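Tail spike protein (Acinetobacter phage vB_AbaP_AS12, PDB 6EU4) probably recognises and degrades the capsular polysaccharide of its Acinetobacter baumannii host, acting as a trimeric tailspike of the phage particle. Local coordinates at residues Leu159-Ile164 / Ile168-Val173; Asp185-Asn190 / Thr262-Asn267. One frame throughout, in Å; residues are numbered along the deposited sequence.

Contact 1 of 2, residues Leu159-Ile164 / Ile168-Val173; sequences LGNRTI and IMNFDV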
ATOM      1  N   LEU A 159      12.405  -2.469  41.215  1.00 21.17           N
ATOM      2  CA  LEU A 159      11.063  -1.992  41.539  1.00 21.52           C
ATOM      3  C   LEU A 159      10.105  -3.100  41.952  1.00 23.49           C
ATOM      4  O   LEU A 159       9.067  -2.802  42.556  1.00 23.01           O
ATOM      5  CB  LEU A 159      10.463  -1.239  40.344  1.00 21.78           C
ATOM      6  CG  LEU A 159      11.317  -0.055  39.886  1.00 22.86           C
ATOM      7  CD1 LEU A 159      10.779   0.533  38.566  1.00 21.47           C
ATOM      8  CD2 LEU A 159      11.368   1.014  40.983  1.00 27.61           C
ATOM      9  N   GLY A 160      10.410  -4.349  41.637  1.00 21.30           N
ATOM     10  CA  GLY A 160       9.631  -5.461  42.157  1.00 22.10           C
ATOM     11  C   GLY A 160       8.338  -5.693  41.388  1.00 22.58           C
ATOM     12  O   GLY A 160       8.087  -5.112  40.337  1.00 22.24           O
ATOM     13  N   ASN A 161       7.496  -6.554  41.962  1.00 21.57           N
ATOM     14  CA  ASN A 161       6.267  -6.993  41.310  1.00 21.12           C
ATOM     15  C   ASN A 161       5.153  -5.973  41.474  1.00 20.58           C
ATOM     16  O   ASN A 161       4.969  -5.405  42.557  1.00 21.83           O
ATOM     17  CB  ASN A 161       5.800  -8.328  41.908  1.00 24.58           C
ATOM     18  CG  ASN A 161       6.705  -9.483  41.537  1.00 29.04           C
ATOM     19  OD1 ASN A 161       7.153  -9.588  40.404  1.00 26.47           O
ATOM     20  ND2 ASN A 161       6.980 -10.355  42.497  1.00 33.15           N
ATOM     21  N   ARG A 162       4.366  -5.796  40.412  1.00 19.79           N
ATOM     22  CA  ARG A 162       3.248  -4.863  40.415  1.00 20.42           C
ATOM     23  C   ARG A 162       2.072  -5.437  39.629  1.00 18.01           C
ATOM     24  O   ARG A 162       2.243  -5.910  38.499  1.00 18.72           O
ATOM     25  CB  ARG A 162       3.688  -3.528  39.817  1.00 24.40           C
ATOM     26  CG  ARG A 162       2.589  -2.530  39.640  1.00 24.98           C
ATOM     27  CD  ARG A 162       3.096  -1.305  38.870  1.00 26.83           C
ATOM     28  NE  ARG A 162       1.984  -0.562  38.303  1.00 29.37           N
ATOM     29  CZ  ARG A 162       2.115   0.442  37.433  1.00 30.58           C
ATOM     30  NH1 ARG A 162       3.317   0.831  37.038  1.00 30.13           N
ATOM     31  NH2 ARG A 162       1.035   1.056  36.963  1.00 31.85           N
ATOM     32  N   THR A 163       0.872  -5.367  40.213  1.00 18.53           N
ATOM     33  CA  THR A 163      -0.333  -5.838  39.538  1.00 17.40           C
ATOM     34  C   THR A 163      -0.905  -4.714  38.691  1.00 18.05           C
ATOM     35  O   THR A 163      -1.204  -3.631  39.207  1.00 18.81           O
ATOM     36  CB  THR A 163      -1.379  -6.326  40.537  1.00 18.03           C
ATOM     37  OG1 THR A 163      -0.851  -7.446  41.243  1.00 18.57           O
ATOM     38  CG2 THR A 163      -2.671  -6.737  39.828  1.00 18.79           C
ATOM     39  N   ILE A 164      -1.065  -4.992  37.401  1.00 16.54           N
ATOM     40  CA  ILE A 164      -1.623  -4.062  36.430  1.00 18.02           C
ATOM     41  C   ILE A 164      -2.769  -4.780  35.733  1.00 17.24           C
ATOM     42  O   ILE A 164      -2.560  -5.831  35.112  1.00 17.28           O
ATOM     43  CB  ILE A 164      -0.573  -3.614  35.400  1.00 15.59           C
ATOM     44  CG1 ILE A 164       0.650  -3.021  36.097  1.00 17.82           C
ATOM     45  CG2 ILE A 164      -1.201  -2.620  34.433  1.00 16.47           C
ATOM     46  CD1 ILE A 164       1.785  -2.594  35.125  1.00 19.95           C
ATOM     47  N   ILE A 168       0.259  -9.728  37.286  1.00 16.73           N
ATOM     48  CA  ILE A 168       1.460  -9.342  38.012  1.00 16.69           C
ATOM     49  C   ILE A 168       2.582  -9.186  36.998  1.00 19.70           C
ATOM     50  O   ILE A 168       2.951 -10.148  36.318  1.00 20.22           O
ATOM     51  CB  ILE A 168       1.818 -10.369  39.091  1.00 20.76           C
ATOM     52  CG1 ILE A 168       0.707 -10.378  40.132  1.00 21.60           C
ATOM     53  CG2 ILE A 168       3.166 -10.005  39.726  1.00 24.19           C
ATOM     54  CD1 ILE A 168       0.867 -11.403  41.270  1.00 23.99           C
HETATM   55  N   MSE A 169       3.112  -7.973  36.901  1.00 17.92           N
HETATM   56  CA  MSE A 169       4.184  -7.627  35.985  1.00 17.27           C
HETATM   57  C   MSE A 169       5.432  -7.280  36.787  1.00 17.66           C
HETATM   58  O   MSE A 169       5.368  -6.842  37.925  1.00 17.85           O
HETATM   59  CB  MSE A 169       3.780  -6.448  35.100  1.00 17.12           C
HETATM   60  CG  MSE A 169       2.462  -6.665  34.385  1.00 17.98           C
HETATM   61 SE   MSE A 169       2.644  -8.053  33.043  0.95 17.51          SE
HETATM   62  CE  MSE A 169       3.663  -7.103  31.669  1.00 17.93           C
ATOM     63  N   ASN A 170       6.580  -7.481  36.168  1.00 16.83           N
ATOM     64  CA  ASN A 170       7.852  -7.176  36.798  1.00 17.70           C
ATOM     65  C   ASN A 170       8.748  -6.577  35.729  1.00 17.73           C
ATOM     66  O   ASN A 170       8.894  -7.145  34.645  1.00 19.36           O
ATOM     67  CB  ASN A 170       8.474  -8.422  37.417  1.00 20.22           C
ATOM     68  CG  ASN A 170       9.726  -8.108  38.232  1.00 21.73           C
ATOM     69  OD1 ASN A 170      10.692  -7.570  37.704  1.00 22.91           O
ATOM     70  ND2 ASN A 170       9.701  -8.444  39.520  1.00 22.69           N
ATOM     71  N   PHE A 171       9.285  -5.399  36.011  1.00 18.43           N
ATOM     72  CA  PHE A 171      10.076  -4.666  35.038  1.00 16.77           C
ATOM     73  C   PHE A 171      11.577  -4.770  35.319  1.00 15.88           C
ATOM     74  O   PHE A 171      12.372  -4.059  34.679  1.00 17.29           O
ATOM     75  CB  PHE A 171       9.628  -3.212  35.009  1.00 17.83           C
ATOM     76  CG  PHE A 171       8.165  -3.039  34.670  1.00 16.72           C
ATOM     77  CD1 PHE A 171       7.202  -3.127  35.663  1.00 19.32           C
ATOM     78  CD2 PHE A 171       7.759  -2.775  33.376  1.00 18.33           C
ATOM     79  CE1 PHE A 171       5.866  -2.976  35.360  1.00 19.83           C
ATOM     80  CE2 PHE A 171       6.419  -2.619  33.079  1.00 18.07           C
ATOM     81  CZ  PHE A 171       5.482  -2.723  34.069  1.00 17.88           C
ATOM     82  N   ASP A 172      11.979  -5.667  36.217  1.00 16.46           N
ATOM     83  CA  ASP A 172      13.370  -5.757  36.665  1.00 17.12           C
ATOM     84  C   ASP A 172      14.161  -6.696  35.746  1.00 19.48           C
ATOM     85  O   ASP A 172      14.651  -7.759  36.147  1.00 20.29           O
ATOM     86  CB  ASP A 172      13.430  -6.224  38.115  1.00 20.68           C
ATOM     87  CG  ASP A 172      12.773  -5.230  39.098  1.00 22.17           C
ATOM     88  OD1 ASP A 172      12.417  -4.099  38.693  1.00 21.21           O
ATOM     89  OD2 ASP A 172      12.631  -5.581  40.295  1.00 21.41           O
ATOM     90  N   VAL A 173      14.268  -6.276  34.493  1.00 18.62           N
ATOM     91  CA  VAL A 173      14.991  -7.000  33.456  1.00 18.88           C
ATOM     92  C   VAL A 173      16.261  -6.239  33.106  1.00 18.44           C
ATOM     93  O   VAL A 173      16.414  -5.050  33.402  1.00 19.34           O
ATOM     94  CB  VAL A 173      14.132  -7.205  32.188  1.00 21.62           C
ATOM     95  CG1 VAL A 173      12.842  -7.921  32.524  1.00 24.92           C
ATOM     96  CG2 VAL A 173      13.814  -5.897  31.526  1.00 22.76           C
TER
HETATM   97  O   HOH W   1       9.653  -4.007  38.383  1.00 20.18           O
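Ile164 CD1 and a water lie at the edge of the Phe171 ring, in its plane, with CD1 3.8 Å from CZ. The same methyl lies over the centre of one face of the Arg162 guanidinium, 3.7 Å above its plane. These groups lie at a beta hairpin of strands 161-164 and 167-170; Arg162 is on the same face as Met169, a selenomethionine. Arg162 reaches Ile164 because its chain is extended, with CG anti to the backbone N (chi1 174°). Its NH1 and NH2 are held by the carbonyls of Pro181 and Arg182. Arg162 and Met169 form the antiparallel hydrogen-bonded pair, with N-H...O bonds in both directions. Ile168, on the other face, packs CG1 against Thr163 OG1 and CG2 against Asn161 CB. Beyond the strands, the Asp172 carboxylate takes two backbone N-H groups on its syn sides, both out of the carboxylate plane. OD1 accepts from Leu159 N at 3.0 Å and OD2 from Gly160 N at 2.9 Å. The water joins Gly160 O, Phe171 N and Asp172 OD1. Asn170 OD1 accepts from Asp172 N in an Asx turn. The Asn170 amide also donates through ND2 to Asn161 OD1, 2.9 Å away, from above the plane of that carbonyl.

Contact 2 of 2, residues Asp185-Asn190 / Thr262-Asn267; sequences DWYAQN and TAWTPN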
ATOM      1  N   ASP A 185      -2.534   3.308  35.664  1.00 21.14           N
ATOM      2  CA  ASP A 185      -2.703   3.156  34.225  1.00 17.55           C
ATOM      3  C   ASP A 185      -2.277   1.752  33.790  1.00 18.25           C
ATOM      4  O   ASP A 185      -1.572   1.044  34.515  1.00 20.55           O
ATOM      5  CB  ASP A 185      -1.871   4.187  33.460  1.00 18.07           C
ATOM      6  CG  ASP A 185      -2.409   5.600  33.595  1.00 21.82           C
ATOM      7  OD1 ASP A 185      -3.551   5.779  34.075  1.00 22.11           O
ATOM      8  OD2 ASP A 185      -1.669   6.537  33.227  1.00 21.62           O
ATOM      9  N   TRP A 186      -2.691   1.367  32.575  1.00 16.26           N
ATOM     10  CA  TRP A 186      -2.259   0.097  32.012  1.00 15.49           C
ATOM     11  C   TRP A 186      -1.115   0.220  31.015  1.00 16.60           C
ATOM     12  O   TRP A 186      -0.417  -0.772  30.795  1.00 15.88           O
ATOM     13  CB  TRP A 186      -3.420  -0.627  31.319  1.00 15.36           C
ATOM     14  CG  TRP A 186      -4.590  -0.915  32.189  1.00 19.18           C
ATOM     15  CD1 TRP A 186      -4.650  -0.838  33.542  1.00 21.41           C
ATOM     16  CD2 TRP A 186      -5.887  -1.318  31.752  1.00 22.57           C
ATOM     17  NE1 TRP A 186      -5.906  -1.157  33.980  1.00 23.07           N
ATOM     18  CE2 TRP A 186      -6.686  -1.463  32.897  1.00 24.23           C
ATOM     19  CE3 TRP A 186      -6.450  -1.570  30.496  1.00 26.24           C
ATOM     20  CZ2 TRP A 186      -8.022  -1.855  32.833  1.00 27.63           C
ATOM     21  CZ3 TRP A 186      -7.779  -1.951  30.431  1.00 28.55           C
ATOM     22  CH2 TRP A 186      -8.545  -2.094  31.591  1.00 27.56           C
ATOM     23  N   TYR A 187      -0.900   1.395  30.406  1.00 13.90           N
ATOM     24  CA  TYR A 187       0.074   1.550  29.336  1.00 13.43           C
ATOM     25  C   TYR A 187       0.965   2.756  29.603  1.00 15.30           C
ATOM     26  O   TYR A 187       0.515   3.776  30.141  1.00 15.30           O
ATOM     27  CB  TYR A 187      -0.621   1.715  27.960  1.00 16.65           C
ATOM     28  CG  TYR A 187      -1.450   0.508  27.609  1.00 15.98           C
ATOM     29  CD1 TYR A 187      -0.875  -0.580  26.967  1.00 16.50           C
ATOM     30  CD2 TYR A 187      -2.800   0.450  27.927  1.00 16.60           C
ATOM     31  CE1 TYR A 187      -1.616  -1.710  26.672  1.00 18.23           C
ATOM     32  CE2 TYR A 187      -3.547  -0.677  27.638  1.00 17.25           C
ATOM     33  CZ  TYR A 187      -2.948  -1.753  27.015  1.00 18.36           C
ATOM     34  OH  TYR A 187      -3.699  -2.872  26.719  1.00 20.94           O
ATOM     35  N   ALA A 188       2.227   2.640  29.200  1.00 16.32           N
ATOM     36  CA  ALA A 188       3.108   3.797  29.072  1.00 15.30           C
ATOM     37  C   ALA A 188       2.752   4.459  27.748  1.00 14.22           C
ATOM     38  O   ALA A 188       2.976   3.879  26.674  1.00 14.16           O
ATOM     39  CB  ALA A 188       4.574   3.370  29.129  1.00 16.12           C
ATOM     40  N   GLN A 189       2.157   5.644  27.807  1.00 14.14           N
ATOM     41  CA  GLN A 189       1.477   6.169  26.635  1.00 12.92           C
ATOM     42  C   GLN A 189       1.767   7.649  26.425  1.00 14.10           C
ATOM     43  O   GLN A 189       2.245   8.353  27.316  1.00 13.40           O
ATOM     44  CB  GLN A 189      -0.028   5.962  26.741  1.00 13.08           C
ATOM     45  CG  GLN A 189      -0.695   6.604  27.923  1.00 16.57           C
ATOM     46  CD  GLN A 189      -2.185   6.370  27.881  1.00 21.21           C
ATOM     47  OE1 GLN A 189      -2.666   5.309  28.289  1.00 22.83           O
ATOM     48  NE2 GLN A 189      -2.926   7.336  27.329  1.00 18.98           N
ATOM     49  N   ASN A 190       1.452   8.103  25.211  1.00 15.03           N
ATOM     50  CA  ASN A 190       1.621   9.503  24.819  1.00 14.34           C
ATOM     51  C   ASN A 190       3.059   9.972  24.987  1.00 14.31           C
ATOM     52  O   ASN A 190       3.321  11.113  25.361  1.00 14.90           O
ATOM     53  CB  ASN A 190       0.649  10.392  25.582  1.00 16.99           C
ATOM     54  CG  ASN A 190      -0.792  10.006  25.328  1.00 20.17           C
ATOM     55  OD1 ASN A 190      -1.451   9.411  26.182  1.00 21.28           O
ATOM     56  ND2 ASN A 190      -1.276  10.299  24.131  1.00 19.80           N
ATOM     57  N   THR A 262       5.278 -12.944  29.714  1.00 14.45           N
ATOM     58  CA  THR A 262       4.754 -12.312  30.927  1.00 15.19           C
ATOM     59  C   THR A 262       3.334 -12.820  31.184  1.00 17.07           C
ATOM     60  O   THR A 262       2.745 -13.553  30.378  1.00 18.44           O
ATOM     61  CB  THR A 262       4.746 -10.769  30.844  1.00 16.25           C
ATOM     62  OG1 THR A 262       3.594 -10.313  30.103  1.00 16.60           O
ATOM     63  CG2 THR A 262       6.026 -10.237  30.204  1.00 17.90           C
ATOM     64  N   ALA A 263       2.764 -12.397  32.318  1.00 17.41           N
ATOM     65  CA  ALA A 263       1.392 -12.760  32.646  1.00 17.15           C
ATOM     66  C   ALA A 263       0.366 -12.048  31.771  1.00 18.36           C
ATOM     67  O   ALA A 263      -0.805 -12.443  31.755  1.00 19.52           O
ATOM     68  CB  ALA A 263       1.104 -12.428  34.115  1.00 19.20           C
ATOM     69  N   TRP A 264       0.767 -11.000  31.066  1.00 16.02           N
ATOM     70  CA  TRP A 264      -0.164 -10.226  30.250  1.00 15.18           C
ATOM     71  C   TRP A 264      -0.427 -10.942  28.933  1.00 15.30           C
ATOM     72  O   TRP A 264       0.508 -11.398  28.270  1.00 16.06           O
ATOM     73  CB  TRP A 264       0.431  -8.853  29.984  1.00 15.01           C
ATOM     74  CG  TRP A 264      -0.466  -7.820  29.433  1.00 16.62           C
ATOM     75  CD1 TRP A 264      -0.826  -7.645  28.119  1.00 15.79           C
ATOM     76  CD2 TRP A 264      -1.086  -6.759  30.165  1.00 16.38           C
ATOM     77  NE1 TRP A 264      -1.634  -6.545  28.002  1.00 16.43           N
ATOM     78  CE2 TRP A 264      -1.811  -5.983  29.240  1.00 17.57           C
ATOM     79  CE3 TRP A 264      -1.094  -6.390  31.515  1.00 16.05           C
ATOM     80  CZ2 TRP A 264      -2.544  -4.866  29.620  1.00 19.42           C
ATOM     81  CZ3 TRP A 264      -1.822  -5.282  31.894  1.00 17.02           C
ATOM     82  CH2 TRP A 264      -2.540  -4.529  30.946  1.00 16.39           C
ATOM     83  N   THR A 265      -1.690 -11.025  28.547  1.00 16.30           N
ATOM     84  CA  THR A 265      -2.031 -11.652  27.273  1.00 17.86           C
ATOM     85  C   THR A 265      -1.580 -10.800  26.088  1.00 16.26           C
ATOM     86  O   THR A 265      -2.053  -9.659  25.944  1.00 15.18           O
ATOM     87  CB  THR A 265      -3.533 -11.878  27.213  1.00 19.52           C
ATOM     88  OG1 THR A 265      -3.898 -12.819  28.243  1.00 20.45           O
ATOM     89  CG2 THR A 265      -3.948 -12.402  25.855  1.00 18.98           C
ATOM     90  N   PRO A 266      -0.732 -11.319  25.193  1.00 13.49           N
ATOM     91  CA  PRO A 266      -0.309 -10.528  24.029  1.00 13.68           C
ATOM     92  C   PRO A 266      -1.471 -10.079  23.165  1.00 13.27           C
ATOM     93  O   PRO A 266      -2.381 -10.847  22.843  1.00 13.39           O
ATOM     94  CB  PRO A 266       0.602 -11.487  23.257  1.00 15.72           C
ATOM     95  CG  PRO A 266       1.140 -12.386  24.290  1.00 15.25           C
ATOM     96  CD  PRO A 266       0.015 -12.585  25.275  1.00 13.89           C
ATOM     97  N   ASN A 267      -1.408  -8.816  22.765  1.00 15.23           N
ATOM     98  CA  ASN A 267      -2.356  -8.234  21.826  0.50 16.58           C
ATOM     99  C   ASN A 267      -1.780  -6.914  21.357  1.00 15.44           C
ATOM    100  O   ASN A 267      -1.207  -6.183  22.160  1.00 15.42           O
ATOM    101  CB  ASN A 267      -3.726  -8.003  22.473  0.50 20.15           C
ATOM    102  CG  ASN A 267      -4.778  -7.594  21.465  0.50 23.44           C
ATOM    103  OD1 ASN A 267      -5.300  -6.475  21.494  0.50 26.89           O
ATOM    104  ND2 ASN A 267      -5.071  -8.488  20.546  0.50 27.49           N
TER
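Tyr187 and Trp264 form an offset edge-to-face aromatic pair. The edge of the Trp264 six-membered ring points toward the face of the Tyr187 ring. The two ring centroids are 6.0 Å apart and the planes stand at 80°. The phenol oxygen also lies at the indole edge, in its plane, with Tyr187 OH 3.7 Å from Trp264 CZ2. In Trp264, CG is anti to the backbone N (chi1 -167°), and the six-membered ring reaches Trp186 and Tyr187 although the CA atoms of Trp186 and Trp264 are 10.7 Å apart.

Two apolar contacts are made: Trp186 CB to Trp264 CH2 at 4.0 Å and Tyr187 CZ to Trp264 CZ2 at 4.1 Å. Trp186 makes its closest approach through CB.

The polar ends of the aromatic pair share one acceptor. Tyr187 OH and Trp264 NE1 both hydrogen-bond to OD2 of Asp237, so a single carboxylate oxygen ties the two rings together. Within the loop, Trp264 N donates to Thr262 OG1 at 3.1 Å, an ST turn.

Trp264 lies in the loop between strands 253-257 and 268-274. It also packs on Leu215 of strand 215-217, and on Ile164 and Met169 of the hairpin 161-170. Strand 188-189, just after Tyr187, runs parallel to strand 215-217, which in turn pairs with strand 237-239.

The two contacts come in series along the chain, and their centres are about 12 Å apart. Contact 1 is a local hairpin with three residues between its segments. Contact 2 joins segments separated by 71 residues, so it links parts of the chain several turns apart in the parallel beta-helix that the strand pairing indicates. The contacts touch directly: Ile164 O is 3.3 Å from Trp264 CZ3, and Met169 CE is 3.6 Å from Thr262 OG1. Gln189 and Asn190, further along segment 185-190, pack on Leu145 of the second subunit. The hairpin 161-170, the loop 262-267 and the residues around Trp186 and Tyr187 thus pack together on the beta-helix, with Trp264 meeting both the others.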